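PDB 5Y6T: endo-1,4-beta-mannanase from Eisenia fetida, which probably hydrolyses internal beta-1,4-mannosidic linkages of mannans as a cold-adapted glycoside hydrolase of family GH5. Local coordinates for residues D178-P181 / C182-T185; N40-Y43 / D44-G48. All blocks are in the same frame, centred on the assembly; numbering follows the deposited sequence.

Interaction 1 (D178-P181 / C182-T185); sequences DGNP and CFDT
Phe183 N donates to Asn180 O at 2.9 Å, and Asn180 grips the chain a second time through its amide, whose OD1 accepts from Cys182 N at 3.0 Å. The side-chain bond is bent (143° at the hydrogen); CG anti to the backbone N (chi1 -174°) turns the amide forward to the peptide N of Cys182. One residue further on, Asp184 N closes on Pro181 O at 3.2 Å. The two arms of the bend are joined by Asp178 N, which meets Asp184 OD2 at 3.1 Å from above the carboxylate plane. The Asp178 carboxylate reaches forward, OD2 accepting from Asn180 N at 2.9 Å on its anti side, while Asp184 OD1 is held by Gln186 N. Outside these bonds lies the Phe183 ring. The Asn180 amide sits over one of its faces, offset toward the rim and turned 31° from it, with ND2 3.6 Å from CE2; this same ND2 is hydrogen-bonded to Asp251. Without this amide, as with an alanine here, Cys182 N and Asp251 would probably each lose a partner and part of the Phe183 face would be uncovered. Cys182 is disulfide-bonded to Cys248, tying the loop to helix 246-253, and Phe183 also touches helix 201-218. An Asx turn at Asp178 thus runs into two overlapping beta turns, which form a compact bend in the long loop between strand 165-166 and helix 201-218 of the GH5 (beta/alpha)8 barrel.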
loop_
_atom_site.group_PDB
_atom_site.type_symbol
_atom_site.label_atom_id
_atom_site.label_comp_id
_atom_site.label_asym_id
_atom_site.label_seq_id
_atom_site.Cartn_x
_atom_site.Cartn_y
_atom_site.Cartn_z
ATOM N N ASP A 178 -4.739 20.726 -16.809
ATOM C CA ASP A 178 -6.119 20.419 -16.876
ATOM C C ASP A 178 -6.847 21.536 -16.204
ATOM O O ASP A 178 -6.373 22.122 -15.185
ATOM C CB ASP A 178 -6.510 19.094 -16.198
ATOM C CG ASP A 178 -7.791 18.499 -16.814
ATOM O OD1 ASP A 178 -7.692 17.826 -17.909
ATOM O OD2 ASP A 178 -8.893 18.608 -16.242
ATOM N N GLY A 179 -8.051 21.780 -16.709
ATOM C CA GLY A 179 -9.034 22.649 -16.055
ATOM C C GLY A 179 -9.523 22.189 -14.697
ATOM O O GLY A 179 -9.822 23.016 -13.817
ATOM N N ASN A 180 -9.566 20.859 -14.470
ATOM C CA ASN A 180 -9.928 20.327 -13.156
ATOM C C ASN A 180 -8.627 20.086 -12.397
ATOM O O ASN A 180 -7.781 19.312 -12.814
ATOM C CB ASN A 180 -10.730 19.052 -13.271
ATOM C CG ASN A 180 -11.239 18.557 -11.946
ATOM O OD1 ASN A 180 -10.612 18.754 -10.894
ATOM N ND2 ASN A 180 -12.406 17.972 -11.982
ATOM N N PRO A 181 -8.413 20.809 -11.285
ATOM C CA PRO A 181 -7.069 20.659 -10.656
ATOM C C PRO A 181 -6.805 19.244 -10.182
ATOM O O PRO A 181 -5.666 18.827 -10.119
ATOM C CB PRO A 181 -7.122 21.624 -9.442
ATOM C CG PRO A 181 -8.356 22.409 -9.582
ATOM C CD PRO A 181 -9.255 21.811 -10.623
ATOM N N CYS A 182 -7.833 18.498 -9.872
ATOM C CA CYS A 182 -7.677 17.097 -9.472
ATOM C C CYS A 182 -6.959 16.255 -10.518
ATOM O O CYS A 182 -6.286 15.249 -10.166
ATOM C CB CYS A 182 -9.011 16.433 -9.149
ATOM S SG CYS A 182 -9.656 16.901 -7.516
ATOM N N PHE A 183 -7.089 16.665 -11.794
ATOM C CA PHE A 183 -6.536 15.884 -12.946
ATOM C C PHE A 183 -5.298 16.528 -13.528
ATOM O O PHE A 183 -4.650 15.954 -14.373
ATOM C CB PHE A 183 -7.624 15.753 -14.044
ATOM C CG PHE A 183 -8.926 15.249 -13.567
ATOM C CD1 PHE A 183 -9.088 14.495 -12.426
ATOM C CD2 PHE A 183 -10.054 15.550 -14.287
ATOM C CE1 PHE A 183 -10.325 14.087 -12.002
ATOM C CE2 PHE A 183 -11.308 15.118 -13.897
ATOM C CZ PHE A 183 -11.446 14.413 -12.708
ATOM N N ASP A 184 -4.947 17.687 -13.034
ATOM C CA ASP A 184 -3.849 18.484 -13.542
ATOM C C ASP A 184 -2.600 17.953 -12.858
ATOM O O ASP A 184 -2.488 17.968 -11.638
ATOM C CB ASP A 184 -4.117 19.959 -13.233
ATOM C CG ASP A 184 -2.954 20.852 -13.647
ATOM O OD1 ASP A 184 -1.826 20.596 -13.211
ATOM O OD2 ASP A 184 -3.204 21.832 -14.390
ATOM N N THR A 185 -1.623 17.497 -13.644
ATOM C CA THR A 185 -0.356 16.997 -13.150
ATOM C C THR A 185 0.893 17.911 -13.335
ATOM O O THR A 185 2.010 17.441 -13.250
ATOM C CB THR A 185 -0.019 15.607 -13.704
ATOM O OG1 THR A 185 0.034 15.684 -15.128
ATOM C CG2 THR A 185 -1.104 14.566 -13.295
#

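Interaction 2 (N40-Y43 / D44-G48)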
loop_
_atom_site.group_PDB
_atom_site.type_symbol
_atom_site.label_atom_id
_atom_site.label_comp_id
_atom_site.label_asym_id
_atom_site.label_seq_id
_atom_site.Cartn_x
_atom_site.Cartn_y
_atom_site.Cartn_z
ATOM N N ASN A 40 -3.373 -19.754 -8.340
ATOM C CA ASN A 40 -2.841 -20.836 -9.231
ATOM C C ASN A 40 -2.047 -21.890 -8.468
ATOM O O ASN A 40 -1.092 -22.467 -8.988
ATOM C CB ASN A 40 -2.118 -20.234 -10.413
ATOM C CG ASN A 40 -3.057 -19.424 -11.298
ATOM O OD1 ASN A 40 -4.234 -19.790 -11.462
ATOM N ND2 ASN A 40 -2.540 -18.360 -11.910
ATOM N N GLY A 41 -2.499 -22.154 -7.241
ATOM C CA GLY A 41 -1.892 -23.185 -6.346
ATOM C C GLY A 41 -0.441 -22.940 -5.936
ATOM O O GLY A 41 0.226 -23.845 -5.392
ATOM N N GLN A 42 0.034 -21.683 -6.056
ATOM C CA GLN A 42 1.400 -21.346 -5.801
ATOM C C GLN A 42 1.736 -21.342 -4.330
ATOM O O GLN A 42 2.836 -21.638 -3.942
ATOM C CB GLN A 42 1.765 -20.010 -6.479
ATOM C CG GLN A 42 1.742 -20.131 -7.976
ATOM C CD GLN A 42 2.573 -21.307 -8.506
ATOM O OE1 GLN A 42 3.797 -21.297 -8.378
ATOM N NE2 GLN A 42 1.902 -22.297 -9.073
ATOM N N TYR A 43 0.783 -20.965 -3.500
ATOM C CA TYR A 43 1.068 -20.820 -2.107
ATOM C C TYR A 43 1.343 -22.210 -1.525
ATOM O O TYR A 43 2.333 -22.401 -0.814
ATOM C CB TYR A 43 -0.138 -20.124 -1.412
ATOM C CG TYR A 43 0.117 -19.713 0.009
ATOM C CD1 TYR A 43 0.618 -18.454 0.312
ATOM C CD2 TYR A 43 -0.184 -20.551 1.074
ATOM C CE1 TYR A 43 0.827 -18.082 1.628
ATOM C CE2 TYR A 43 0.070 -20.190 2.373
ATOM C CZ TYR A 43 0.528 -18.911 2.645
ATOM O OH TYR A 43 0.791 -18.523 3.966
ATOM N N ASP A 44 0.457 -23.179 -1.809
ATOM C CA ASP A 44 0.700 -24.530 -1.286
ATOM C C ASP A 44 1.903 -25.210 -1.931
ATOM O O ASP A 44 2.615 -25.906 -1.218
ATOM C CB ASP A 44 -0.483 -25.444 -1.497
ATOM C CG ASP A 44 -1.617 -25.131 -0.618
ATOM O OD1 ASP A 44 -1.432 -24.563 0.484
ATOM O OD2 ASP A 44 -2.719 -25.410 -1.084
ATOM N N CYS A 45 2.118 -25.042 -3.249
ATOM C CA CYS A 45 3.277 -25.751 -3.891
ATOM C C CYS A 45 4.647 -25.118 -3.572
ATOM O O CYS A 45 5.644 -25.816 -3.355
ATOM C CB CYS A 45 3.142 -25.836 -5.432
ATOM S SG CYS A 45 3.445 -24.340 -6.433
ATOM N N CYS A 46 4.687 -23.790 -3.473
ATOM C CA CYS A 46 5.914 -23.072 -3.791
ATOM C C CYS A 46 6.251 -21.901 -2.887
ATOM O O CYS A 46 7.375 -21.789 -2.417
ATOM C CB CYS A 46 5.829 -22.588 -5.253
ATOM S SG CYS A 46 5.488 -23.985 -6.351
ATOM N N THR A 47 5.260 -21.070 -2.548
ATOM C CA THR A 47 5.569 -19.846 -1.817
ATOM C C THR A 47 5.194 -19.750 -0.339
ATOM O O THR A 47 5.748 -18.905 0.403
ATOM C CB THR A 47 4.946 -18.639 -2.516
ATOM O OG1 THR A 47 3.516 -18.801 -2.445
ATOM C CG2 THR A 47 5.435 -18.532 -3.962
ATOM N N GLY A 48 4.257 -20.596 0.090
ATOM C CA GLY A 48 3.652 -20.410 1.425
ATOM C C GLY A 48 4.635 -20.525 2.586
ATOM O O GLY A 48 4.642 -19.723 3.489
#
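Tyr43 and Gly48 make the tightly packed half of the start of helix 42-60, which has Gly41 as N-cap and a wider pi-type turn. Gly48 CA sits squarely over the Tyr43 ring, 3.5 Å from its centroid and 5° off the normal, a CH-pi contact. A side chain at this position would run into Tyr43 O. The backbones are joined as well, Gly48 N donating to Tyr43 O at 2.8 Å. With CG anti to the backbone N (chi1 -171°), the ring is directed toward helix 95-108, where it touches Phe102, and its OH is hydrogen-bonded to Glu52. Thr47 closes this buried side: OG1 lies 3.2 Å from Tyr43 CA and is hydrogen-bonded to Asp37 O. Where the turn widens, Gln42 O accepts from Cys46 N and Thr47 N, which reach it from opposite faces of the carbonyl plane. The solvent side is looser. There Cys45 and Cys46, adjacent in sequence, form an exposed vicinal disulfide, which closes an eight-membered ring within the helix. Gly41 O takes Cys45 N at 3.1 Å, and the Gln42 amide, folded back by its bent chain, passes beside both sulfurs in van der Waals contact. Its NE2 donates almost straight (167°) to Asn40 O at 3.0 Å.

In the fold
Interactions 1 and 2 lie on opposite sides of the chain's centre, their own centres about 43 Å apart, and share no helix or strand. Interaction 1 is a surface contact within an irregular loop and combines two main-chain turn bonds with side-chain acceptors that take backbone N-H groups. Interaction 2 is partly buried and starts a helix of the beta-alpha-beta unit formed by strand 20-28, helix 42-60 and strand 65-72; main-chain bonds and ring packing dominate it. Interaction 1 contributes one cysteine of a bridge to a separate helix, whereas interaction 2 contains both cysteines of its bridge, adjacent in sequence.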